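Local atomic coordinates of D-2-hydroxyacid dehydrogensase protein (Ketogulonicigenium vulgare, PDB entry 4LSW), a protein that probably catalyses the NAD(P)-dependent interconversion of D-2-hydroxyacids and 2-oxoacids. Residues S116-A122 / Y137-V143; I214-I220 / N237-L243; N231-S236 / A256-E261; L247-G253 / L273-L277. All coordinates share one frame; numbering follows the deposited sequence.

Contact 1: residues S116-A122 / Y137-V143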
# COMPACT_ATOMS: atom_id res chain seq x y z
N SER A 116 6.11 -9.93 17.65
CA SER A 116 5.86 -10.11 19.08
C SER A 116 6.31 -11.47 19.59
O SER A 116 6.87 -11.58 20.68
CB SER A 116 4.39 -9.86 19.40
OG SER A 116 4.24 -9.62 20.79
N ARG A 117 6.06 -12.52 18.80
CA ARG A 117 6.39 -13.88 19.23
C ARG A 117 7.75 -14.36 18.72
O ARG A 117 8.11 -15.52 18.92
CB ARG A 117 5.29 -14.86 18.80
CG ARG A 117 3.90 -14.53 19.39
CD ARG A 117 3.91 -14.63 20.91
NE ARG A 117 4.26 -15.99 21.31
CZ ARG A 117 3.38 -16.97 21.47
NH1 ARG A 117 2.08 -16.72 21.30
NH2 ARG A 117 3.77 -18.19 21.80
N GLY A 118 8.51 -13.45 18.10
CA GLY A 118 9.85 -13.74 17.61
C GLY A 118 9.93 -14.92 16.66
O GLY A 118 10.83 -15.76 16.77
N ILE A 119 9.00 -14.98 15.72
CA ILE A 119 8.89 -16.14 14.84
C ILE A 119 10.10 -16.29 13.91
O ILE A 119 10.54 -17.41 13.65
CB ILE A 119 7.55 -16.10 14.05
CG1 ILE A 119 6.39 -16.36 15.00
CG2 ILE A 119 7.53 -17.12 12.91
CD1 ILE A 119 5.03 -16.37 14.33
N ILE A 120 10.65 -15.17 13.44
CA ILE A 120 11.83 -15.19 12.58
C ILE A 120 12.99 -15.86 13.28
O ILE A 120 13.60 -16.80 12.76
CB ILE A 120 12.29 -13.77 12.21
CG1 ILE A 120 11.20 -13.03 11.45
CG2 ILE A 120 13.61 -13.82 11.42
CD1 ILE A 120 10.77 -13.71 10.18
N GLY A 121 13.31 -15.38 14.48
CA GLY A 121 14.42 -15.92 15.24
C GLY A 121 14.17 -17.35 15.69
O GLY A 121 15.11 -18.14 15.85
N ALA A 122 12.90 -17.69 15.88
CA ALA A 122 12.53 -19.00 16.37
C ALA A 122 12.74 -20.03 15.27
O ALA A 122 13.15 -21.16 15.55
CB ALA A 122 11.09 -19.00 16.83
N TYR A 137 14.48 -21.36 23.19
CA TYR A 137 14.39 -20.03 22.60
C TYR A 137 13.87 -19.13 23.72
O TYR A 137 13.04 -19.55 24.52
CB TYR A 137 13.41 -20.04 21.42
CG TYR A 137 13.38 -18.80 20.56
CD1 TYR A 137 14.52 -18.35 19.90
CD2 TYR A 137 12.19 -18.10 20.35
CE1 TYR A 137 14.49 -17.22 19.10
CE2 TYR A 137 12.15 -16.98 19.56
CZ TYR A 137 13.29 -16.54 18.93
OH TYR A 137 13.23 -15.42 18.13
N PRO A 138 14.40 -17.90 23.82
CA PRO A 138 13.93 -17.00 24.87
C PRO A 138 12.42 -16.77 24.82
O PRO A 138 11.84 -16.75 23.72
CB PRO A 138 14.67 -15.69 24.57
CG PRO A 138 15.91 -16.12 23.84
CD PRO A 138 15.46 -17.29 22.99
N LEU A 139 11.80 -16.62 25.98
CA LEU A 139 10.38 -16.29 26.06
C LEU A 139 10.09 -14.96 25.37
O LEU A 139 10.85 -13.99 25.50
CB LEU A 139 9.91 -16.26 27.51
CG LEU A 139 10.02 -17.56 28.31
CD1 LEU A 139 9.56 -17.35 29.75
CD2 LEU A 139 9.19 -18.64 27.65
N LYS A 140 9.00 -14.93 24.62
CA LYS A 140 8.61 -13.72 23.90
C LYS A 140 7.35 -13.08 24.51
O LYS A 140 7.03 -13.34 25.67
CB LYS A 140 8.47 -14.02 22.40
CG LYS A 140 9.78 -14.56 21.80
CD LYS A 140 10.85 -13.46 21.72
CE LYS A 140 12.24 -14.04 21.49
NZ LYS A 140 13.24 -12.98 21.19
N ARG A 141 6.67 -12.23 23.76
CA ARG A 141 5.60 -11.42 24.32
C ARG A 141 4.22 -11.72 23.75
O ARG A 141 4.03 -11.80 22.54
CB ARG A 141 5.90 -9.93 24.13
CG ARG A 141 7.17 -9.45 24.85
CD ARG A 141 7.06 -9.63 26.36
NE ARG A 141 5.90 -8.95 26.95
CZ ARG A 141 5.89 -7.68 27.34
NH1 ARG A 141 6.97 -6.92 27.22
NH2 ARG A 141 4.79 -7.16 27.87
N ARG A 142 3.26 -11.85 24.66
CA ARG A 142 1.86 -12.09 24.33
C ARG A 142 1.24 -11.02 23.43
O ARG A 142 1.54 -9.82 23.53
CB ARG A 142 1.05 -12.20 25.61
CG ARG A 142 -0.47 -12.33 25.38
CD ARG A 142 -1.23 -12.48 26.68
NE ARG A 142 -0.84 -13.69 27.42
CZ ARG A 142 -1.36 -14.02 28.60
NH1 ARG A 142 -2.29 -13.25 29.16
NH2 ARG A 142 -0.96 -15.12 29.22
N VAL A 143 0.36 -11.47 22.54
CA VAL A 143 -0.46 -10.56 21.75
C VAL A 143 -1.90 -10.45 22.28
O VAL A 143 -2.37 -9.35 22.58
CB VAL A 143 -0.46 -10.94 20.25
CG1 VAL A 143 -1.52 -10.13 19.49
CG2 VAL A 143 0.91 -10.72 19.65

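Contact 2: residues I214-I220 / N237-L243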
# COMPACT_ATOMS: atom_id res chain seq x y z
N ILE A 214 0.35 12.48 11.85
CA ILE A 214 1.68 12.15 11.38
C ILE A 214 2.49 11.43 12.48
O ILE A 214 2.43 11.81 13.65
CB ILE A 214 2.42 13.44 10.96
CG1 ILE A 214 1.69 14.10 9.78
CG2 ILE A 214 3.88 13.16 10.63
CD1 ILE A 214 2.16 15.52 9.48
N VAL A 215 3.23 10.39 12.09
CA VAL A 215 4.01 9.61 13.05
C VAL A 215 5.43 10.15 13.15
O VAL A 215 6.32 9.75 12.39
CB VAL A 215 4.05 8.11 12.69
CG1 VAL A 215 4.79 7.31 13.76
CG2 VAL A 215 2.63 7.58 12.53
N GLY A 216 5.63 11.05 14.10
CA GLY A 216 6.94 11.61 14.36
C GLY A 216 7.48 11.21 15.72
O GLY A 216 6.97 10.27 16.35
N ARG A 217 8.49 11.92 16.19
CA ARG A 217 9.12 11.61 17.49
C ARG A 217 8.11 11.52 18.64
O ARG A 217 8.19 10.60 19.45
CB ARG A 217 10.20 12.64 17.85
CG ARG A 217 10.79 12.44 19.24
CD ARG A 217 11.91 13.45 19.56
NE ARG A 217 13.23 12.94 19.22
CZ ARG A 217 14.17 12.63 20.11
NH1 ARG A 217 13.93 12.78 21.41
NH2 ARG A 217 15.34 12.18 19.71
N ASP A 218 7.16 12.45 18.71
CA ASP A 218 6.22 12.43 19.83
C ASP A 218 5.32 11.19 19.83
O ASP A 218 5.08 10.60 20.88
CB ASP A 218 5.39 13.73 19.89
CG ASP A 218 6.20 14.93 20.31
OD1 ASP A 218 7.24 14.75 20.97
OD2 ASP A 218 5.79 16.06 19.97
N VAL A 219 4.83 10.81 18.65
CA VAL A 219 3.99 9.62 18.55
C VAL A 219 4.80 8.38 18.90
O VAL A 219 4.36 7.52 19.66
CB VAL A 219 3.39 9.47 17.15
CG1 VAL A 219 2.64 8.13 17.03
CG2 VAL A 219 2.45 10.63 16.88
N ILE A 220 6.01 8.31 18.33
CA ILE A 220 6.89 7.17 18.55
C ILE A 220 7.25 7.03 20.03
O ILE A 220 7.26 5.93 20.58
CB ILE A 220 8.14 7.29 17.66
CG1 ILE A 220 7.74 7.16 16.19
CG2 ILE A 220 9.16 6.23 18.05
CD1 ILE A 220 8.81 7.61 15.21
N ASN A 237 4.39 8.95 5.82
CA ASN A 237 3.69 9.29 7.05
C ASN A 237 4.45 8.93 8.32
O ASN A 237 3.96 9.18 9.43
CB ASN A 237 2.30 8.67 7.06
CG ASN A 237 1.31 9.48 6.26
OD1 ASN A 237 1.44 10.70 6.16
ND2 ASN A 237 0.33 8.81 5.69
N ILE A 238 5.64 8.38 8.16
CA ILE A 238 6.53 8.13 9.30
C ILE A 238 7.87 8.85 9.13
O ILE A 238 8.48 8.81 8.06
CB ILE A 238 6.75 6.63 9.53
CG1 ILE A 238 5.40 5.94 9.78
CG2 ILE A 238 7.69 6.39 10.70
CD1 ILE A 238 5.51 4.46 10.02
N ASP A 239 8.29 9.53 10.19
CA ASP A 239 9.62 10.15 10.23
C ASP A 239 10.64 9.03 10.47
O ASP A 239 10.81 8.57 11.61
CB ASP A 239 9.66 11.19 11.35
CG ASP A 239 10.99 11.95 11.41
OD1 ASP A 239 12.02 11.44 10.94
OD2 ASP A 239 10.98 13.08 11.95
N GLU A 240 11.30 8.58 9.41
CA GLU A 240 12.25 7.47 9.53
C GLU A 240 13.48 7.78 10.38
O GLU A 240 14.00 6.90 11.06
CB GLU A 240 12.68 6.93 8.15
CG GLU A 240 11.54 6.25 7.39
CD GLU A 240 12.03 5.44 6.20
OE1 GLU A 240 13.25 5.39 5.94
OE2 GLU A 240 11.17 4.84 5.53
N GLU A 241 13.96 9.02 10.34
CA GLU A 241 15.07 9.41 11.20
C GLU A 241 14.68 9.34 12.68
O GLU A 241 15.45 8.84 13.50
CB GLU A 241 15.53 10.83 10.86
CG GLU A 241 16.28 10.94 9.53
CD GLU A 241 17.62 10.20 9.52
OE1 GLU A 241 18.16 9.89 10.60
OE2 GLU A 241 18.13 9.94 8.42
N ALA A 242 13.48 9.80 12.99
CA ALA A 242 12.97 9.71 14.36
C ALA A 242 12.75 8.25 14.74
O ALA A 242 12.99 7.88 15.89
CB ALA A 242 11.69 10.48 14.51
N LEU A 243 12.29 7.45 13.79
CA LEU A 243 11.99 6.04 14.05
C LEU A 243 13.28 5.27 14.33
O LEU A 243 13.38 4.52 15.30
CB LEU A 243 11.25 5.43 12.86
CG LEU A 243 10.93 3.93 12.93
CD1 LEU A 243 10.17 3.63 14.20
CD2 LEU A 243 10.13 3.51 11.72
O HOH W 1 9.82 13.81 14.39

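Contact 3: residues N231-S236 / A256-E261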
# COMPACT_ATOMS: atom_id res chain seq x y z
N ASN A 231 3.89 -0.83 10.20
CA ASN A 231 3.53 -0.01 9.07
C ASN A 231 3.30 -0.78 7.79
O ASN A 231 4.21 -1.46 7.29
CB ASN A 231 4.55 1.09 8.80
CG ASN A 231 4.05 2.07 7.78
OD1 ASN A 231 2.84 2.17 7.55
ND2 ASN A 231 4.97 2.77 7.13
N ILE A 232 2.07 -0.68 7.27
CA ILE A 232 1.70 -1.30 5.98
C ILE A 232 1.11 -0.28 5.00
O ILE A 232 0.53 -0.65 3.98
CB ILE A 232 0.72 -2.48 6.18
CG1 ILE A 232 -0.48 -2.04 7.03
CG2 ILE A 232 1.43 -3.67 6.81
CD1 ILE A 232 -1.50 -3.14 7.30
N SER A 233 1.28 1.01 5.31
CA SER A 233 0.80 2.11 4.46
C SER A 233 1.98 3.00 4.10
O SER A 233 3.09 2.69 4.47
CB SER A 233 -0.27 2.91 5.18
OG SER A 233 0.26 3.54 6.34
N ARG A 234 1.75 4.13 3.43
CA ARG A 234 2.87 4.85 2.81
C ARG A 234 4.01 5.26 3.74
O ARG A 234 3.81 5.53 4.93
CB ARG A 234 2.35 6.07 2.04
CG ARG A 234 1.60 7.06 2.91
CD ARG A 234 1.03 8.19 2.06
NE ARG A 234 0.05 7.70 1.09
CZ ARG A 234 -0.70 8.49 0.32
NH1 ARG A 234 -0.58 9.81 0.41
NH2 ARG A 234 -1.57 7.97 -0.54
N ALA A 235 5.22 5.31 3.19
CA ALA A 235 6.41 5.62 3.97
C ALA A 235 6.41 7.07 4.46
O ALA A 235 6.93 7.35 5.54
CB ALA A 235 7.67 5.34 3.16
N SER A 236 5.82 7.97 3.67
CA SER A 236 5.88 9.41 3.96
C SER A 236 5.23 9.82 5.28
O SER A 236 5.49 10.91 5.80
CB SER A 236 5.27 10.22 2.81
OG SER A 236 3.91 9.89 2.59
N ALA A 256 7.67 -3.30 12.77
CA ALA A 256 7.49 -4.24 11.68
C ALA A 256 7.07 -3.43 10.47
O ALA A 256 6.04 -2.77 10.50
CB ALA A 256 6.44 -5.28 12.05
N LEU A 257 7.90 -3.43 9.43
CA LEU A 257 7.72 -2.49 8.33
C LEU A 257 7.64 -3.20 6.99
O LEU A 257 8.49 -4.05 6.70
CB LEU A 257 8.89 -1.50 8.31
CG LEU A 257 9.18 -0.74 9.61
CD1 LEU A 257 10.45 0.08 9.46
CD2 LEU A 257 8.03 0.18 10.00
N ASP A 258 6.62 -2.87 6.21
CA ASP A 258 6.44 -3.42 4.87
C ASP A 258 6.70 -2.34 3.83
O ASP A 258 6.68 -2.60 2.64
CB ASP A 258 5.02 -4.02 4.72
CG ASP A 258 4.82 -4.79 3.41
OD1 ASP A 258 5.60 -5.73 3.12
OD2 ASP A 258 3.86 -4.44 2.68
N VAL A 259 6.95 -1.11 4.27
CA VAL A 259 7.17 -0.03 3.31
C VAL A 259 8.27 0.88 3.84
O VAL A 259 8.43 1.06 5.05
CB VAL A 259 5.90 0.77 3.12
CG1 VAL A 259 5.53 1.38 4.42
CG2 VAL A 259 6.06 1.83 2.03
N PHE A 260 9.06 1.43 2.92
CA PHE A 260 10.23 2.22 3.29
C PHE A 260 10.46 3.36 2.29
O PHE A 260 10.16 3.22 1.11
CB PHE A 260 11.50 1.36 3.28
CG PHE A 260 11.40 0.09 4.08
CD1 PHE A 260 10.82 -1.05 3.53
CD2 PHE A 260 11.95 0.02 5.35
CE1 PHE A 260 10.75 -2.22 4.27
CE2 PHE A 260 11.89 -1.16 6.09
CZ PHE A 260 11.28 -2.28 5.54
N GLU A 261 11.00 4.48 2.77
CA GLU A 261 11.42 5.54 1.87
C GLU A 261 12.50 5.01 0.94
O GLU A 261 13.44 4.35 1.39
CB GLU A 261 11.95 6.75 2.66
CG GLU A 261 10.89 7.56 3.39
CD GLU A 261 10.00 8.39 2.48
OE1 GLU A 261 10.25 8.45 1.25
OE2 GLU A 261 9.03 8.98 2.99
O HOH W 2 2.18 -2.42 2.28

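Contact 4: residues L247-G253 / L273-L277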
# COMPACT_ATOMS: atom_id res chain seq x y z
N LEU A 247 14.33 3.49 17.91
CA LEU A 247 14.62 2.05 17.99
C LEU A 247 16.01 1.79 18.54
O LEU A 247 16.21 0.89 19.35
CB LEU A 247 14.44 1.38 16.63
CG LEU A 247 12.98 1.27 16.17
CD1 LEU A 247 12.88 1.06 14.67
CD2 LEU A 247 12.30 0.12 16.90
N ALA A 248 16.98 2.60 18.10
CA ALA A 248 18.35 2.47 18.58
C ALA A 248 18.46 2.75 20.08
O ALA A 248 19.21 2.07 20.78
CB ALA A 248 19.27 3.41 17.79
N ASP A 249 17.71 3.75 20.55
CA ASP A 249 17.75 4.23 21.94
C ASP A 249 16.95 3.37 22.91
O ASP A 249 17.12 3.49 24.13
CB ASP A 249 17.16 5.63 22.04
CG ASP A 249 18.06 6.71 21.50
OD1 ASP A 249 19.24 6.42 21.20
OD2 ASP A 249 17.57 7.85 21.40
N GLY A 250 16.05 2.55 22.38
CA GLY A 250 15.13 1.82 23.23
C GLY A 250 13.89 2.61 23.61
O GLY A 250 13.08 2.15 24.40
N ARG A 251 13.73 3.81 23.04
CA ARG A 251 12.53 4.61 23.26
C ARG A 251 11.29 3.99 22.58
O ARG A 251 10.16 4.24 23.00
CB ARG A 251 12.73 6.06 22.81
CG ARG A 251 13.60 6.89 23.75
CD ARG A 251 13.78 8.33 23.26
NE ARG A 251 14.69 8.39 22.11
CZ ARG A 251 14.36 8.83 20.90
NH1 ARG A 251 15.27 8.82 19.93
NH2 ARG A 251 13.15 9.30 20.65
N LEU A 252 11.52 3.21 21.53
CA LEU A 252 10.47 2.39 20.91
C LEU A 252 10.94 0.96 21.00
O LEU A 252 12.10 0.66 20.71
CB LEU A 252 10.26 2.76 19.45
CG LEU A 252 9.21 1.88 18.74
CD1 LEU A 252 7.85 2.02 19.42
CD2 LEU A 252 9.12 2.24 17.29
N GLY A 253 10.02 0.07 21.38
CA GLY A 253 10.36 -1.33 21.57
C GLY A 253 10.73 -2.08 20.30
O GLY A 253 11.74 -2.79 20.27
N LEU A 273 19.39 -2.86 13.29
CA LEU A 273 18.60 -2.88 14.51
C LEU A 273 18.12 -4.29 14.84
O LEU A 273 17.79 -5.06 13.94
CB LEU A 273 17.42 -1.90 14.39
CG LEU A 273 17.83 -0.44 14.16
CD1 LEU A 273 16.71 0.36 13.50
CD2 LEU A 273 18.24 0.19 15.48
N PRO A 274 18.12 -4.66 16.13
CA PRO A 274 17.75 -6.01 16.57
C PRO A 274 16.25 -6.20 16.78
O PRO A 274 15.81 -7.31 17.09
CB PRO A 274 18.46 -6.14 17.92
CG PRO A 274 18.47 -4.74 18.45
CD PRO A 274 18.60 -3.83 17.26
N ASN A 275 15.48 -5.13 16.60
CA ASN A 275 14.05 -5.13 16.91
C ASN A 275 13.19 -4.68 15.74
O ASN A 275 12.17 -4.01 15.92
CB ASN A 275 13.80 -4.20 18.10
CG ASN A 275 14.48 -2.85 17.92
OD1 ASN A 275 15.28 -2.67 17.00
ND2 ASN A 275 14.15 -1.90 18.78
N VAL A 276 13.59 -5.06 14.53
CA VAL A 276 12.88 -4.66 13.33
C VAL A 276 12.59 -5.85 12.43
O VAL A 276 13.51 -6.59 12.05
CB VAL A 276 13.67 -3.61 12.52
CG1 VAL A 276 12.96 -3.31 11.23
CG2 VAL A 276 13.85 -2.34 13.31
N LEU A 277 11.32 -6.05 12.11
CA LEU A 277 10.92 -7.03 11.11
C LEU A 277 10.81 -6.36 9.75
O LEU A 277 10.02 -5.43 9.57
CB LEU A 277 9.56 -7.65 11.48
CG LEU A 277 9.06 -8.70 10.49
CD1 LEU A 277 9.88 -9.94 10.68
CD2 LEU A 277 7.57 -9.00 10.70

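Contact 1: residues S116-A122 / Y137-V143
Tyr137 lays its ring against the first turn of helix 119-128, beside a Schellman motif in which Gly118, at positive phi, closes helix 101-116 and also N-caps the helix that follows. The contact ties together the ends of a helical excursion from the NAD-binding domain, probably the counterpart of the dimerisation arm of relatives. The side chain leaves CB with CG anti to the backbone N (chi1 -170°), which sends the ring to the helix. The Ala122 methyl lies over the CD2-CE2 side of the ring face, a CH-pi contact with Ala122 CB 3.6 Å from Tyr137 CE2. Across the ring, CE1 comes within 3.4 Å of Gly121 C. At the tip, Tyr137 OH gives a weak 2.8 Å hydrogen bond to Gly118 O, a carbonyl that also accepts from Ala122 N. Glycine suits both positions, since a CB on Gly118 or Gly121 would strike the hydroxyl.

Toward strand 147-151, Lys140 lays its aliphatic CG 3.5 Å from Arg117 O. Next to it, Arg141 N donates to Ser116 O at 3.2 Å. Serine, small and able to donate, completes a two-bond clasp: Ser116 OG reaches Arg141 O at 2.8 Å from above the carbonyl plane, 50° out of it.

Contact 2: residues I214-I220 / N237-L243
Val215 and Ile238 form a single beta bridge between the loops leading into helices 217-223 and 240-249 of the Rossmann-type domain. Val215 grips the other loop twice: its N donates to Asn237 O at 3.0 Å, and its O accepts from Asp239 N at the same length with a nearly straight 173° angle. Beta-branched residues suit this extended backbone. Val215 holds CG1 anti to the backbone N (chi1 -176°), leaving CG2 on the side of Asn237 O, while its CB packs 3.9 Å from Ile238 CG1.

Farther along both segments the helix starts meet. Ile220 sets CG1 anti to its carbonyl carbon (chi1 -66°) and extends onward, so that CD1 alone carries the touch, lying 3.7 Å from Leu243 CA and also against Ala242 CB. Isoleucine fits here because its unbranched CG1-CD1 arm reaches the helix backbone and the small methyl of Ala242, while the CG2 branch stays behind. That methyl in turn lies 3.9 Å from Arg217 N. Leu252 touches both Ile220 and Leu243, and Leu229 touches Leu243.

Asp239 is the N-cap of helix 240-249, a usual place for aspartate. Its OD1 accepts from Ala242 N, met from above the carboxylate plane. The other oxygen links to the first turn of helix 217-223 through a water, which donates to Asp239 OD2 at 2.8 Å and accepts from Arg217 N at 2.9 Å.

Contact 3: residues N231-S236 / A256-E261
Ala235 sets its methyl over the backbone of the opposite segment, with Ala235 CB 3.5 Å from Phe260 C and equally near Glu261 N, where the loops after two parallel strands of the Rossmann-type sheet come together. So small a side chain lets the two backbones come close. Val259 approaches the same loop with its CG2 branch, anti to the backbone N and 4.0 Å from Ala235 CB. An alanine in place of Val259 would lose both branches, and the loss of CG2 would probably leave a gap beside Ala235 where the two loops now meet.

Behind the loops the strands are in parallel register: Asn231 N donates to Ala256 O at 2.9 Å, and Asp258 N to Asn231 O at 3.0 Å. Alongside this pairing Leu257 CD2 packs on Asn231 CB.

Asp258, buried just past the end of strand 254-257, is matched by donors: a single water donates to both Asp258 OD2 and Ile232 O, while His282 N hydrogen-bonds to OD1 and Ala283 N to OD2. Glu261, bent at chi2 (-72°), folds its chain back over Ala235 CB and brings OE2 to 3.3 Å from Ser236 CA.

Contact 4: residues L247-G253 / L273-L277
Asn275 holds CG between its backbone N and carbonyl carbon (chi1 48°), and Leu247 holds its CG anti to the carbonyl carbon; together these torsions bring the asparagine amide against the leucine and within range of Gly253. The two side chains cross obliquely, with Leu247 CD2 3.3 Å from Asn275 ND2. The setting is the edge of the Rossmann-type sheet: the end of helix 240-249 and the turn into strand 254-257 meet the chain entering the outermost strand, 276-278.

The one hydrogen bond across the contact runs from Asn275 ND2 to Gly253 O, 3.0 Å long with an N-H...O angle of 155°. The acceptor lies close to the amide plane, but the donor stands above the carbonyl plane, 56° out of it.

Aliphatic side chains fill the rest. Leu273 crosses Leu247 at about a right angle, its CD1 4.0 Å from Leu247 CB, and its other branch, CD2, reaches Ala248, where a methyl leaves the helix backbone accessible. Leu247 CD1 meets Val276 CG2 at 3.8 Å, again nearly at right angles.

A leucine in place of Asn275 would probably leave Gly253 O without this amide donor and remove the polar tie between the two segments. The contact is mostly apolar with one directional bond: the aliphatic groups supply the fit and the amide adds one directional tie to Gly253 O, while the neighbouring Leu252 O is buried without a partner.

How the contacts relate
All four contacts belong to the Rossmann-type domain. Contacts 2 and 3 have centres 12 Å apart and are joined by Glu240 OE2, which accepts from Glu261 N at 2.8 Å. Contacts 3 and 4 share the sheet, where Leu257 N probably donates to Leu277 O at 2.9 Å. Helix 240-249 serves contacts 2 and 4, and Leu252 of contact 4 packs on Ile220 and Leu243 of contact 2. Contact 1 is peripheral, touching contact 4 through Ile120 and Leu277. Contact 3 is the most central, with Ile232 near a probable GxGxxG dinucleotide-binding loop; in relatives, the cofactor and active-site cleft lie by such strand ends.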